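Local coordinates for protein 3-phytase (PDB 2WNH) that probably hydrolyses phytate (inositol hexakisphosphate), beginning at its 3-phosphate, at residues B[49-52]-B[56-59]; B[104-109]-B[118-123]; B[352-355]-B[359-362]. The protein carries 3 engineered substitutions. All blocks are in the same frame, centred on the assembly; numbering follows the deposited sequence.

Contact 1 (B[49-52]-B[56-59]); sequences WTTH and LTGH
Thr51 and Thr57 meet because of how each is turned about its first torsion. In Thr51, OG1 stands beside the backbone N and anti to the carbonyl carbon (chi1 -62°), which aims the hydroxyl across at Thr57. Thr57 is rotated the other way (chi1 71°): its OG1 sits between its own N and carbonyl carbon, while CG2 swings back toward Thr51 and Trp49. The two threonines run at about a right angle. Thr51 OG1 rests 3.3 Å from Thr57 CA, and Thr51 CB lies 3.7 Å from the methyl Thr57 CG2. The Thr51 methyl lies against the backbone ahead of the helix, with Thr51 CG2 3.7 Å from Leu56 O. Trp49 completes the patch with the six-membered part of its indole: CE3 comes 3.8 Å from Thr57 CG2, so the methyl sits at the ring edge, near the ring plane, and not over a face.

No hydrogen bond crosses directly. A water takes that role, lying 2.9 Å from Thr51 OG1 and accepting the N-H of Gly58 at 2.9 Å between that N and the water oxygen. It serves a backbone N-H of the first helical turn, which has no carbonyl of its own helix to bond. Thr57 is the N-cap: its OG1 bonds Gly60 N and also the carboxylate of Glu220, a residue that the Trp49 side chain touches as well. The contact thus fastens the loop after helix 32-42 onto the start of helix 58-77, and Leu56, whose side chain starts out away from 49-52, packs on Ala103 and Thr104 of helix 99-112.

Contact 2 (B[104-109]-B[118-123]); sequences TAQALV and VAIHYA. Engineered in segment 118-123: Ala123 (natural residue Val).
Val118 N gives its hydrogen to a water 3.3 Å away, and the same water donates, weakly, to Val109 O, also 3.3 Å from it. This loose bridge links the last turn of helix 99-112 to the chain that returns alongside it. All the direct contact between the two segments is van der Waals packing.

Val109 and Val118 face each other at about a right angle, their branch carbons 3.9 Å apart from CB to CB. One methyl of Val109, CG2, comes within 3.8 Å of Val118 O, while Val118 CG1 settles against Val109 CB and CG1. In Ile120, chi1 of 62° puts CG1 between the backbone N and the carbonyl carbon and CG2 toward the helix; the extended chi2 (150°) then carries CD1 along the helix. Ile120 CG2 touches Ala105 CB at 3.9 Å and Val109 CG2 at 4.1 Å, so Ile120 spans two residues one helical turn apart. Its CD1 lies 4.0 Å from Ala105 CB and the same distance from CG of Gln106, whose side chain crosses it at about a right angle. The amide oxygen of Gln106 has its partner elsewhere: OE1 bonds Thr50 OG1 of the second subunit.

Ala105, Val109 and Ile120 all touch Val93 of strand 91-95, so the 118-123 chain lies beside a helix that covers the mixed sheet, with Ile120 wedged between helix and strand, and the backbone of His121 bonds Val93 and Ala95. Aliphatic carbons make the contact between the segments, so its specificity probably rests on shape, while directional polar bonds go to the water, to strand 91-95 and to the second subunit.

Contact 3 (B[352-355]-B[359-362]); sequences QTPD and PMLR
An inverse gamma turn centred on Pro354 packs against Met360, where the loop after helix 345-349 doubles back to enter strand 361-364. Pro354 and Met360 lie side by side, pointing the same way. The sulfur makes the nearest approach, with SD 3.7 Å from Pro354 CB and 3.9 Å from Pro354 CG, and Met360 CG stands 3.8 Å from Pro354 CB. Met360 can run alongside the ring because its chain folds at chi2 (-72°) and bends again at chi3, bringing the thioether against the proline instead of stretching past it.

The turn itself is closed by a weak bond of 2.7 Å from Asp355 N to Thr353 O. That oxygen has a second donor: Gln352 NE2 binds Thr353 O at 3.0 Å with an N-H...O angle of 170°, nearly straight. Thr353 O lies practically in the amide plane of Gln352, and the donor is tilted 20° from the plane of the carbonyl. Two N-H groups therefore grip a single carbonyl oxygen just ahead of Pro354.

At the other side of the reversal, Asp355 O faces Pro359. Pro359 N is close but has no hydrogen to offer, and the only polar touch is a CA-H...O contact of 3.5 Å from Pro359 CA to Asp355 O. Asp355 uses OD1 within the bend, bonding both Gln357 N and His358 ND1. In another structure of this protein His358 binds magnesium; no magnesium is bound to this chain. Asp355 could thus act as a second-shell residue, steadying the imidazole through ND1 and perhaps polarising it. The polar bonds thus stay within one side of the bend or go to its connecting residues, while the two arms meet through the thioether, the proline and a weak CH...O contact.

Overall arrangement
Along the chain the contacts follow one another without nesting: contact 1, then contact 2, then contact 3 near the C-terminal side. Centres of contacts 1 and 2 lie about 18 Å apart, and they touch where Leu56 CD1 meets Thr104 OG1 at 3.5 Å. The centre of contact 3 is about 23 Å from that of contact 1 and about 22 Å from that of contact 2. Helix 58-77 connects all three: it starts in contact 1, packs on Ala107 and Leu108 of helix 99-112, and its middle, at Lys67 and Glu70, meets Met360 and Pro354. Contacts 1 and 2 belong to the face where two subunits meet; contact 3, touched by no other chain, shapes the bend carrying His358.

Contact 1 (B[49-52]-B[56-59])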
ATOM      1  N   TRP B  49     -12.833  17.342  29.787  1.00 19.10           N
ATOM      2  CA  TRP B  49     -12.120  16.795  28.632  1.00 17.07           C
ATOM      3  C   TRP B  49     -12.618  17.403  27.332  1.00 17.81           C
ATOM      4  O   TRP B  49     -13.683  18.031  27.298  1.00 17.04           O
ATOM      5  CB  TRP B  49     -12.260  15.273  28.561  1.00 17.06           C
ATOM      6  CG  TRP B  49     -11.817  14.505  29.749  1.00 15.96           C
ATOM      7  CD1 TRP B  49     -11.855  14.900  31.058  1.00 16.05           C
ATOM      8  CD2 TRP B  49     -11.361  13.145  29.752  1.00 16.40           C
ATOM      9  NE1 TRP B  49     -11.429  13.879  31.870  1.00 18.20           N
ATOM     10  CE2 TRP B  49     -11.106  12.793  31.092  1.00 18.46           C
ATOM     11  CE3 TRP B  49     -11.121  12.195  28.742  1.00 16.36           C
ATOM     12  CZ2 TRP B  49     -10.625  11.520  31.462  1.00 15.73           C
ATOM     13  CZ3 TRP B  49     -10.657  10.932  29.108  1.00 15.40           C
ATOM     14  CH2 TRP B  49     -10.408  10.602  30.455  1.00 17.94           C
ATOM     15  N   THR B  50     -11.855  17.214  26.253  1.00 17.71           N
ATOM     16  CA  THR B  50     -12.252  17.741  24.951  1.00 19.77           C
ATOM     17  C   THR B  50     -13.435  16.937  24.402  1.00 19.15           C
ATOM     18  O   THR B  50     -14.181  17.410  23.563  1.00 21.91           O
ATOM     19  CB  THR B  50     -11.078  17.742  23.956  1.00 20.40           C
ATOM     20  OG1 THR B  50      -9.999  18.501  24.513  1.00 25.68           O
ATOM     21  CG2 THR B  50     -11.476  18.420  22.638  1.00 23.17           C
ATOM     22  N   THR B  51     -13.593  15.724  24.904  1.00 17.13           N
ATOM     23  CA  THR B  51     -14.732  14.888  24.576  1.00 16.94           C
ATOM     24  C   THR B  51     -15.854  15.144  25.585  1.00 17.38           C
ATOM     25  O   THR B  51     -15.565  15.311  26.767  1.00 18.36           O
ATOM     26  CB  THR B  51     -14.267  13.427  24.669  1.00 16.27           C
ATOM     27  OG1 THR B  51     -13.229  13.236  23.692  1.00 15.98           O
ATOM     28  CG2 THR B  51     -15.386  12.458  24.388  1.00 16.34           C
ATOM     29  N   HIS B  52     -17.112  15.162  25.128  1.00 18.89           N
ATOM     30  CA  HIS B  52     -18.263  15.245  26.060  1.00 19.42           C
ATOM     31  C   HIS B  52     -18.233  14.118  27.103  1.00 18.77           C
ATOM     32  O   HIS B  52     -17.927  12.979  26.775  1.00 18.23           O
ATOM     33  CB  HIS B  52     -19.575  15.174  25.287  1.00 20.77           C
ATOM     34  CG  HIS B  52     -19.729  16.277  24.296  1.00 24.77           C
ATOM     35  ND1 HIS B  52     -19.932  17.588  24.675  1.00 31.64           N
ATOM     36  CD2 HIS B  52     -19.667  16.279  22.946  1.00 26.38           C
ATOM     37  CE1 HIS B  52     -20.004  18.348  23.594  1.00 32.78           C
ATOM     38  NE2 HIS B  52     -19.850  17.576  22.532  1.00 28.77           N
ATOM     39  N   LEU B  56     -17.099   8.424  23.629  1.00 15.44           N
ATOM     40  CA  LEU B  56     -15.791   7.813  23.322  1.00 14.70           C
ATOM     41  C   LEU B  56     -14.828   8.930  22.873  1.00 14.32           C
ATOM     42  O   LEU B  56     -15.146   9.716  21.964  1.00 15.30           O
ATOM     43  CB  LEU B  56     -15.922   6.776  22.203  1.00 13.16           C
ATOM     44  CG  LEU B  56     -14.622   6.071  21.760  1.00 12.71           C
ATOM     45  CD1 LEU B  56     -14.134   5.109  22.823  1.00 15.09           C
ATOM     46  CD2 LEU B  56     -14.819   5.313  20.425  1.00 14.94           C
ATOM     47  N   THR B  57     -13.657   9.000  23.499  1.00 14.92           N
ATOM     48  CA  THR B  57     -12.698  10.047  23.123  1.00 14.67           C
ATOM     49  C   THR B  57     -11.987   9.667  21.825  1.00 14.86           C
ATOM     50  O   THR B  57     -11.987   8.491  21.449  1.00 15.33           O
ATOM     51  CB  THR B  57     -11.632  10.269  24.201  1.00 13.92           C
ATOM     52  OG1 THR B  57     -10.732   9.154  24.241  1.00 15.51           O
ATOM     53  CG2 THR B  57     -12.286  10.460  25.583  1.00 12.76           C
ATOM     54  N   GLY B  58     -11.357  10.656  21.172  1.00 14.13           N
ATOM     55  CA  GLY B  58     -10.629  10.380  19.933  1.00 14.04           C
ATOM     56  C   GLY B  58      -9.481   9.418  20.211  1.00 13.07           C
ATOM     57  O   GLY B  58      -9.248   8.471  19.458  1.00 13.67           O
ATOM     58  N   HIS B  59      -8.745   9.659  21.291  1.00 13.12           N
ATOM     59  CA  HIS B  59      -7.664   8.770  21.690  1.00 12.82           C
ATOM     60  C   HIS B  59      -8.210   7.350  21.955  1.00 14.66           C
ATOM     61  O   HIS B  59      -7.603   6.327  21.559  1.00 15.17           O
ATOM     62  CB  HIS B  59      -6.968   9.355  22.925  1.00 14.38           C
ATOM     63  CG  HIS B  59      -5.824   8.536  23.444  1.00 14.04           C
ATOM     64  ND1 HIS B  59      -4.511   8.928  23.281  1.00 13.92           N
ATOM     65  CD2 HIS B  59      -5.791   7.389  24.172  1.00 17.53           C
ATOM     66  CE1 HIS B  59      -3.719   8.047  23.876  1.00 15.23           C
ATOM     67  NE2 HIS B  59      -4.471   7.106  24.425  1.00 15.41           N
TER
HETATM   68  O   HOH W   1     -11.614  13.544  21.251  1.00 27.66           O

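Contact 2 (B[104-109]-B[118-123])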
ATOM      1  N   THR B 104     -17.221   2.722  19.574  1.00 14.81           N
ATOM      2  CA  THR B 104     -16.227   1.670  19.810  1.00 13.34           C
ATOM      3  C   THR B 104     -16.384   0.516  18.798  1.00 13.83           C
ATOM      4  O   THR B 104     -15.390   0.009  18.218  1.00 12.39           O
ATOM      5  CB  THR B 104     -16.330   1.120  21.250  1.00 14.53           C
ATOM      6  OG1 THR B 104     -15.960   2.162  22.163  1.00 14.71           O
ATOM      7  CG2 THR B 104     -15.413  -0.082  21.445  1.00 14.43           C
ATOM      8  N   ALA B 105     -17.631   0.117  18.574  1.00 13.61           N
ATOM      9  CA  ALA B 105     -17.932  -0.905  17.567  1.00 12.98           C
ATOM     10  C   ALA B 105     -17.448  -0.454  16.180  1.00 13.28           C
ATOM     11  O   ALA B 105     -16.846  -1.246  15.462  1.00 12.67           O
ATOM     12  CB  ALA B 105     -19.422  -1.196  17.556  1.00 11.80           C
ATOM     13  N   GLN B 106     -17.740   0.790  15.797  1.00 14.02           N
ATOM     14  CA  GLN B 106     -17.194   1.340  14.542  1.00 13.76           C
ATOM     15  C   GLN B 106     -15.663   1.267  14.497  1.00 14.56           C
ATOM     16  O   GLN B 106     -15.097   0.816  13.493  1.00 13.19           O
ATOM     17  CB  GLN B 106     -17.666   2.786  14.333  1.00 14.85           C
ATOM     18  CG  GLN B 106     -19.181   2.900  14.086  1.00 15.27           C
ATOM     19  CD  GLN B 106     -19.603   4.335  13.950  1.00 20.23           C
ATOM     20  OE1 GLN B 106     -20.461   4.687  13.113  1.00 23.09           O
ATOM     21  NE2 GLN B 106     -19.000   5.180  14.751  1.00 15.64           N
ATOM     22  N   ALA B 107     -15.003   1.669  15.586  1.00 13.75           N
ATOM     23  CA  ALA B 107     -13.531   1.632  15.655  1.00 13.80           C
ATOM     24  C   ALA B 107     -12.969   0.235  15.441  1.00 13.21           C
ATOM     25  O   ALA B 107     -11.951   0.080  14.743  1.00 13.52           O
ATOM     26  CB  ALA B 107     -13.023   2.233  16.979  1.00 13.67           C
ATOM     27  N   LEU B 108     -13.610  -0.789  16.014  1.00 13.44           N
ATOM     28  CA  LEU B 108     -13.083  -2.145  15.882  1.00 12.58           C
ATOM     29  C   LEU B 108     -13.108  -2.619  14.442  1.00 12.96           C
ATOM     30  O   LEU B 108     -12.112  -3.187  13.996  1.00 14.23           O
ATOM     31  CB  LEU B 108     -13.889  -3.147  16.724  1.00 13.51           C
ATOM     32  CG  LEU B 108     -13.527  -3.068  18.214  1.00 13.61           C
ATOM     33  CD1 LEU B 108     -14.534  -3.812  19.123  1.00 13.91           C
ATOM     34  CD2 LEU B 108     -12.115  -3.629  18.488  1.00 14.45           C
ATOM     35  N   VAL B 109     -14.204  -2.354  13.718  1.00 12.48           N
ATOM     36  CA  VAL B 109     -14.289  -2.821  12.312  1.00 13.30           C
ATOM     37  C   VAL B 109     -13.525  -1.900  11.349  1.00 14.11           C
ATOM     38  O   VAL B 109     -13.020  -2.352  10.313  1.00 14.16           O
ATOM     39  CB  VAL B 109     -15.739  -3.111  11.849  1.00 13.57           C
ATOM     40  CG1 VAL B 109     -16.263  -4.359  12.549  1.00 15.02           C
ATOM     41  CG2 VAL B 109     -16.657  -1.899  12.111  1.00 15.47           C
ATOM     42  N   VAL B 118     -17.495  -1.020   6.843  1.00 15.15           N
ATOM     43  CA  VAL B 118     -18.291  -2.036   7.544  1.00 15.08           C
ATOM     44  C   VAL B 118     -19.252  -1.341   8.510  1.00 16.03           C
ATOM     45  O   VAL B 118     -18.838  -0.484   9.309  1.00 15.15           O
ATOM     46  CB  VAL B 118     -17.405  -3.062   8.269  1.00 14.51           C
ATOM     47  CG1 VAL B 118     -18.274  -4.119   8.973  1.00 15.44           C
ATOM     48  CG2 VAL B 118     -16.461  -3.745   7.250  1.00 15.32           C
ATOM     49  N   ALA B 119     -20.534  -1.685   8.397  1.00 17.02           N
ATOM     50  CA  ALA B 119     -21.564  -1.110   9.275  1.00 17.98           C
ATOM     51  C   ALA B 119     -21.727  -1.895  10.568  1.00 17.89           C
ATOM     52  O   ALA B 119     -21.269  -3.049  10.701  1.00 19.82           O
ATOM     53  CB  ALA B 119     -22.905  -1.002   8.543  1.00 18.63           C
ATOM     54  N   ILE B 120     -22.364  -1.253  11.540  1.00 17.70           N
ATOM     55  CA  ILE B 120     -22.666  -1.896  12.808  1.00 17.58           C
ATOM     56  C   ILE B 120     -24.191  -1.860  13.018  1.00 18.14           C
ATOM     57  O   ILE B 120     -24.927  -1.196  12.252  1.00 19.97           O
ATOM     58  CB  ILE B 120     -21.907  -1.221  13.996  1.00 19.01           C
ATOM     59  CG1 ILE B 120     -22.335   0.244  14.134  1.00 21.09           C
ATOM     60  CG2 ILE B 120     -20.390  -1.354  13.790  1.00 18.13           C
ATOM     61  CD1 ILE B 120     -22.267   0.758  15.547  1.00 20.97           C
ATOM     62  N   HIS B 121     -24.671  -2.581  14.027  1.00 17.77           N
ATOM     63  CA  HIS B 121     -26.115  -2.622  14.317  1.00 16.86           C
ATOM     64  C   HIS B 121     -26.369  -2.303  15.790  1.00 16.54           C
ATOM     65  O   HIS B 121     -25.547  -2.625  16.651  1.00 17.31           O
ATOM     66  CB  HIS B 121     -26.702  -3.992  13.966  1.00 17.34           C
ATOM     67  CG  HIS B 121     -26.284  -4.485  12.615  1.00 19.34           C
ATOM     68  ND1 HIS B 121     -26.999  -4.218  11.467  1.00 25.98           N
ATOM     69  CD2 HIS B 121     -25.188  -5.180  12.224  1.00 19.96           C
ATOM     70  CE1 HIS B 121     -26.375  -4.751  10.428  1.00 21.74           C
ATOM     71  NE2 HIS B 121     -25.285  -5.353  10.863  1.00 23.74           N
ATOM     72  N   TYR B 122     -27.479  -1.626  16.064  1.00 16.69           N
ATOM     73  CA  TYR B 122     -27.839  -1.304  17.444  1.00 17.51           C
ATOM     74  C   TYR B 122     -29.348  -1.085  17.492  1.00 18.71           C
ATOM     75  O   TYR B 122     -29.973  -0.763  16.472  1.00 17.71           O
ATOM     76  CB  TYR B 122     -27.093  -0.062  17.937  1.00 18.26           C
ATOM     77  CG  TYR B 122     -27.218   1.134  17.031  1.00 19.85           C
ATOM     78  CD1 TYR B 122     -26.331   1.315  15.968  1.00 22.31           C
ATOM     79  CD2 TYR B 122     -28.221   2.091  17.235  1.00 24.18           C
ATOM     80  CE1 TYR B 122     -26.435   2.402  15.125  1.00 23.73           C
ATOM     81  CE2 TYR B 122     -28.333   3.196  16.383  1.00 26.17           C
ATOM     82  CZ  TYR B 122     -27.433   3.337  15.336  1.00 26.22           C
ATOM     83  OH  TYR B 122     -27.511   4.410  14.486  1.00 28.43           O
ATOM     84  N   ALA B 123     -29.916  -1.242  18.684  1.00 19.84           N
ATOM     85  CA  ALA B 123     -31.367  -1.130  18.845  1.00 21.96           C
ATOM     86  C   ALA B 123     -31.850   0.294  18.583  1.00 25.27           C
ATOM     87  O   ALA B 123     -31.158   1.250  18.911  1.00 24.73           O
ATOM     88  CB  ALA B 123     -31.773  -1.592  20.238  1.00 22.66           C
TER
HETATM   89  O   HOH W   2     -14.362  -0.783   7.706  1.00 15.86           O

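Contact 3 (B[352-355]-B[359-362])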
ATOM      1  N   GLN B 352       0.221   2.403  21.657  1.00 17.16           N
ATOM      2  CA  GLN B 352       1.071   1.333  21.133  1.00 19.26           C
ATOM      3  C   GLN B 352       0.227   0.300  20.390  1.00 20.01           C
ATOM      4  O   GLN B 352      -0.763  -0.180  20.921  1.00 19.95           O
ATOM      5  CB  GLN B 352       1.813   0.647  22.290  1.00 19.63           C
ATOM      6  CG  GLN B 352       2.597  -0.612  21.895  1.00 21.47           C
ATOM      7  CD  GLN B 352       3.760  -0.279  20.985  1.00 24.47           C
ATOM      8  OE1 GLN B 352       4.598   0.554  21.330  1.00 27.36           O
ATOM      9  NE2 GLN B 352       3.792  -0.889  19.801  1.00 22.83           N
ATOM     10  N   THR B 353       0.619  -0.087  19.176  1.00 19.91           N
ATOM     11  CA  THR B 353      -0.118  -1.182  18.538  1.00 23.09           C
ATOM     12  C   THR B 353       0.287  -2.514  19.151  1.00 22.06           C
ATOM     13  O   THR B 353       1.480  -2.751  19.338  1.00 21.39           O
ATOM     14  CB  THR B 353       0.121  -1.289  17.030  1.00 25.66           C
ATOM     15  OG1 THR B 353       0.383   0.010  16.497  1.00 33.89           O
ATOM     16  CG2 THR B 353      -1.144  -1.867  16.378  1.00 25.09           C
ATOM     17  N   PRO B 354      -0.703  -3.384  19.453  1.00 22.77           N
ATOM     18  CA  PRO B 354      -0.404  -4.696  20.018  1.00 25.12           C
ATOM     19  C   PRO B 354       0.087  -5.644  18.951  1.00 28.76           C
ATOM     20  O   PRO B 354      -0.602  -6.625  18.627  1.00 29.03           O
ATOM     21  CB  PRO B 354      -1.750  -5.178  20.557  1.00 25.25           C
ATOM     22  CG  PRO B 354      -2.782  -4.427  19.817  1.00 23.35           C
ATOM     23  CD  PRO B 354      -2.155  -3.165  19.281  1.00 22.31           C
ATOM     24  N   ASP B 355       1.267  -5.333  18.419  1.00 30.85           N
ATOM     25  CA  ASP B 355       1.996  -6.197  17.504  1.00 35.25           C
ATOM     26  C   ASP B 355       2.746  -7.293  18.258  1.00 36.41           C
ATOM     27  O   ASP B 355       2.720  -7.353  19.490  1.00 38.51           O
ATOM     28  CB  ASP B 355       2.985  -5.369  16.653  1.00 35.14           C
ATOM     29  CG  ASP B 355       4.083  -4.679  17.489  1.00 36.40           C
ATOM     30  OD1 ASP B 355       4.366  -5.079  18.635  1.00 35.47           O
ATOM     31  OD2 ASP B 355       4.687  -3.711  16.975  1.00 39.84           O
ATOM     32  N   PRO B 359       2.582  -7.439  22.912  1.00 28.01           N
ATOM     33  CA  PRO B 359       1.374  -8.200  22.659  1.00 25.59           C
ATOM     34  C   PRO B 359       0.270  -7.815  23.648  1.00 22.91           C
ATOM     35  O   PRO B 359       0.548  -7.248  24.722  1.00 22.18           O
ATOM     36  CB  PRO B 359       1.828  -9.654  22.872  1.00 26.30           C
ATOM     37  CG  PRO B 359       2.898  -9.564  23.858  1.00 27.57           C
ATOM     38  CD  PRO B 359       3.616  -8.262  23.571  1.00 28.89           C
ATOM     39  N   MET B 360      -0.968  -8.089  23.259  1.00 21.83           N
ATOM     40  CA  MET B 360      -2.090  -7.973  24.188  1.00 20.14           C
ATOM     41  C   MET B 360      -1.774  -8.783  25.439  1.00 20.05           C
ATOM     42  O   MET B 360      -1.163  -9.855  25.360  1.00 20.25           O
ATOM     43  CB  MET B 360      -3.374  -8.524  23.564  1.00 19.81           C
ATOM     44  CG  MET B 360      -3.848  -7.765  22.357  1.00 21.63           C
ATOM     45  SD  MET B 360      -4.510  -6.139  22.813  1.00 22.23           S
ATOM     46  CE  MET B 360      -6.054  -6.551  23.614  1.00 21.34           C
ATOM     47  N   LEU B 361      -2.197  -8.260  26.585  1.00 17.88           N
ATOM     48  CA  LEU B 361      -2.230  -9.030  27.820  1.00 17.79           C
ATOM     49  C   LEU B 361      -3.410  -9.989  27.750  1.00 17.70           C
ATOM     50  O   LEU B 361      -4.490  -9.587  27.335  1.00 17.53           O
ATOM     51  CB  LEU B 361      -2.393  -8.094  29.007  1.00 18.76           C
ATOM     52  CG  LEU B 361      -1.327  -6.992  29.099  1.00 16.12           C
ATOM     53  CD1 LEU B 361      -1.632  -6.054  30.279  1.00 18.89           C
ATOM     54  CD2 LEU B 361       0.093  -7.565  29.185  1.00 17.23           C
ATOM     55  N   ARG B 362      -3.216 -11.248  28.144  1.00 17.51           N
ATOM     56  CA  ARG B 362      -4.279 -12.224  28.001  1.00 17.86           C
ATOM     57  C   ARG B 362      -4.263 -13.259  29.122  1.00 19.21           C
ATOM     58  O   ARG B 362      -3.176 -13.666  29.585  1.00 20.55           O
ATOM     59  CB  ARG B 362      -4.122 -12.939  26.645  1.00 20.04           C
ATOM     60  CG  ARG B 362      -5.328 -13.745  26.215  1.00 25.95           C
ATOM     61  CD  ARG B 362      -5.170 -14.315  24.791  1.00 31.90           C
ATOM     62  NE  ARG B 362      -4.482 -13.403  23.879  1.00 38.32           N
ATOM     63  CZ  ARG B 362      -3.223 -13.562  23.467  1.00 38.14           C
ATOM     64  NH1 ARG B 362      -2.511 -14.610  23.865  1.00 41.22           N
ATOM     65  NH2 ARG B 362      -2.684 -12.675  22.646  1.00 37.52           N
TER